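Local coordinates for protein manganese lipoxygenase (Gaeumannomyces graminis, PDB 5FX8) that oxidises linoleic and alpha-linolenic acids with molecular oxygen at a catalytic manganese centre, giving 11S- and 13R-hydroperoxy fatty acids, at residues A[287-290]-A[291-294]. Residues are numbered along the deposited sequence; the frame is centred on the assembly and turned at random.
Sequences QMYH and VLFH. With MN (manganese (II) ion), chain I.
The lipoxygenase metal site takes two of its histidine ligands, H290 and H294, from neighbouring turns of helix 268-305, in a buried part of the chain. Their imidazoles lie side by side and point the same way, with planes turned 66° to each other, and their CD2 atoms approach to 3.5 Å. The manganese ion is bound by H290 NE2 at 2.4 Å and by H294 NE2 at 2.1 Å; a water also binds it, and H478, N482 and a terminal carboxylate oxygen (O) of V618 complete the site, the set of ligands that holds the catalytic metal in this enzyme. The ring of H290 is held at both nitrogens: while NE2 faces the metal, ND1 donates to Q287 O at 2.7 Å, which limits its rotation. Its chi1 of 97° swings the imidazole back along the helix, where one face covers V291 N. The helix is kinked here. L292 N bonds Y289 O at 3.0 Å, one residue short of the alpha-helical spacing, and V291 N reaches M288 O only weakly. L292 packs against helix 351-363 on the side away from the metal, while F293 leans on helix 460-481, which carries H478. With CG anti to the backbone N (chi1 -178°), the Y289 ring is carried toward the following turn and touches both residues: CE1 meets L292 CD1 at 3.8 Å, and CE2 meets F293 CE1 at 3.6 Å.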
ATOM      1  N   GLN A 287     -11.715  -1.692   4.909  1.00 10.26           N
ATOM      2  CA  GLN A 287     -11.392  -0.647   3.961  1.00 10.60           C
ATOM      3  C   GLN A 287     -11.900   0.701   4.436  1.00 14.14           C
ATOM      4  O   GLN A 287     -11.283   1.727   4.156  1.00 15.48           O
ATOM      5  CB  GLN A 287     -11.927  -0.998   2.576  1.00 10.81           C
ATOM      6  CG  GLN A 287     -11.193  -2.177   1.957  1.00 10.27           C
ATOM      7  CD  GLN A 287      -9.707  -2.230   2.349  1.00 10.38           C
ATOM      8  OE1 GLN A 287      -8.922  -1.389   1.935  1.00  9.34           O
ATOM      9  NE2 GLN A 287      -9.334  -3.224   3.161  1.00 15.86           N
ATOM     10  N   MET A 288     -12.996   0.739   5.175  1.00 12.44           N
ATOM     11  CA  MET A 288     -13.516   2.071   5.430  1.00 10.46           C
ATOM     12  C   MET A 288     -13.147   2.576   6.805  1.00 12.49           C
ATOM     13  O   MET A 288     -13.059   3.785   7.027  1.00 18.53           O
ATOM     14  CB  MET A 288     -15.020   2.078   5.207  1.00  9.79           C
ATOM     15  CG  MET A 288     -15.372   1.962   3.746  1.00  9.40           C
ATOM     16  SD  MET A 288     -14.481   3.177   2.769  1.00 19.02           S
ATOM     17  CE  MET A 288     -13.403   2.187   1.853  1.00 13.46           C
ATOM     18  N   TYR A 289     -12.901   1.685   7.731  1.00 11.39           N
ATOM     19  CA  TYR A 289     -12.350   2.136   8.974  1.00 11.36           C
ATOM     20  C   TYR A 289     -10.925   2.635   8.799  1.00 11.17           C
ATOM     21  O   TYR A 289     -10.525   3.531   9.532  1.00 11.68           O
ATOM     22  CB  TYR A 289     -12.427   1.007   9.990  1.00 14.70           C
ATOM     23  CG  TYR A 289     -11.917   1.388  11.352  1.00 15.15           C
ATOM     24  CD1 TYR A 289     -12.723   2.069  12.247  1.00 15.36           C
ATOM     25  CD2 TYR A 289     -10.640   1.056  11.745  1.00 17.37           C
ATOM     26  CE1 TYR A 289     -12.267   2.410  13.489  1.00 16.51           C
ATOM     27  CE2 TYR A 289     -10.171   1.388  12.994  1.00 23.54           C
ATOM     28  CZ  TYR A 289     -10.987   2.068  13.867  1.00 23.58           C
ATOM     29  OH  TYR A 289     -10.519   2.412  15.120  1.00 24.05           O
ATOM     30  N   HIS A 290     -10.139   2.086   7.852  1.00 11.32           N
ATOM     31  CA  HIS A 290      -8.742   2.542   7.796  1.00 11.49           C
ATOM     32  C   HIS A 290      -8.594   3.967   7.291  1.00 10.33           C
ATOM     33  O   HIS A 290      -7.493   4.529   7.370  1.00 14.02           O
ATOM     34  CB  HIS A 290      -7.873   1.614   6.941  1.00 10.29           C
ATOM     35  CG  HIS A 290      -7.676   2.070   5.529  1.00 10.20           C
ATOM     36  ND1 HIS A 290      -8.647   1.910   4.573  1.00 11.80           N
ATOM     37  CD2 HIS A 290      -6.616   2.635   4.896  1.00 10.36           C
ATOM     38  CE1 HIS A 290      -8.208   2.378   3.420  1.00 11.48           C
ATOM     39  NE2 HIS A 290      -6.977   2.827   3.587  1.00 31.56           N
ATOM     40  N   VAL A 291      -9.662   4.561   6.761  1.00 10.82           N
ATOM     41  CA  VAL A 291      -9.661   5.992   6.495  1.00  9.82           C
ATOM     42  C   VAL A 291      -9.161   6.748   7.715  1.00 13.61           C
ATOM     43  O   VAL A 291      -8.393   7.711   7.600  1.00 14.88           O
ATOM     44  CB  VAL A 291     -11.069   6.430   6.074  1.00  9.83           C
ATOM     45  CG1 VAL A 291     -11.149   7.917   5.856  1.00 11.40           C
ATOM     46  CG2 VAL A 291     -11.417   5.725   4.831  1.00 12.08           C
ATOM     47  N   LEU A 292      -9.526   6.266   8.905  1.00 10.69           N
ATOM     48  CA  LEU A 292      -9.072   6.873  10.145  1.00  9.55           C
ATOM     49  C   LEU A 292      -7.573   6.667  10.362  1.00 12.43           C
ATOM     50  O   LEU A 292      -6.892   7.552  10.898  1.00 12.62           O
ATOM     51  CB  LEU A 292      -9.901   6.322  11.304  1.00 11.01           C
ATOM     52  CG  LEU A 292     -11.387   6.703  11.353  1.00 11.32           C
ATOM     53  CD1 LEU A 292     -12.079   6.034  12.490  1.00 13.89           C
ATOM     54  CD2 LEU A 292     -11.452   8.125  11.612  1.00 11.02           C
ATOM     55  N   PHE A 293      -7.026   5.526   9.939  1.00 18.16           N
ATOM     56  CA  PHE A 293      -5.574   5.391   9.929  1.00  8.34           C
ATOM     57  C   PHE A 293      -4.941   6.420   9.015  1.00  8.89           C
ATOM     58  O   PHE A 293      -3.762   6.716   9.165  1.00 17.43           O
ATOM     59  CB  PHE A 293      -5.102   4.006   9.465  1.00  9.82           C
ATOM     60  CG  PHE A 293      -5.513   2.855  10.352  1.00 12.17           C
ATOM     61  CD1 PHE A 293      -6.335   3.033  11.436  1.00 17.62           C
ATOM     62  CD2 PHE A 293      -5.078   1.572  10.079  1.00 18.17           C
ATOM     63  CE1 PHE A 293      -6.711   1.967  12.220  1.00 20.40           C
ATOM     64  CE2 PHE A 293      -5.452   0.503  10.882  1.00  9.80           C
ATOM     65  CZ  PHE A 293      -6.266   0.709  11.935  1.00 12.62           C
ATOM     66  N   HIS A 294      -5.682   6.957   8.048  1.00  9.51           N
ATOM     67  CA  HIS A 294      -5.117   8.065   7.285  1.00  8.51           C
ATOM     68  C   HIS A 294      -5.314   9.410   7.988  1.00  8.12           C
ATOM     69  O   HIS A 294      -4.374  10.192   8.091  1.00 24.01           O
ATOM     70  CB  HIS A 294      -5.720   8.102   5.878  1.00 13.39           C
ATOM     71  CG  HIS A 294      -5.121   7.120   4.920  1.00  8.07           C
ATOM     72  ND1 HIS A 294      -3.926   7.343   4.280  1.00  7.97           N
ATOM     73  CD2 HIS A 294      -5.554   5.913   4.493  1.00  9.10           C
ATOM     74  CE1 HIS A 294      -3.648   6.319   3.497  1.00 10.24           C
ATOM     75  NE2 HIS A 294      -4.621   5.435   3.608  1.00 30.26           N
TER
HETATM   76 MN    MN I1000      -4.803   3.514   2.709  1.00  8.02          MN
HETATM   77  O   HOH W   1      -6.554   4.059   1.114  1.00 33.97           O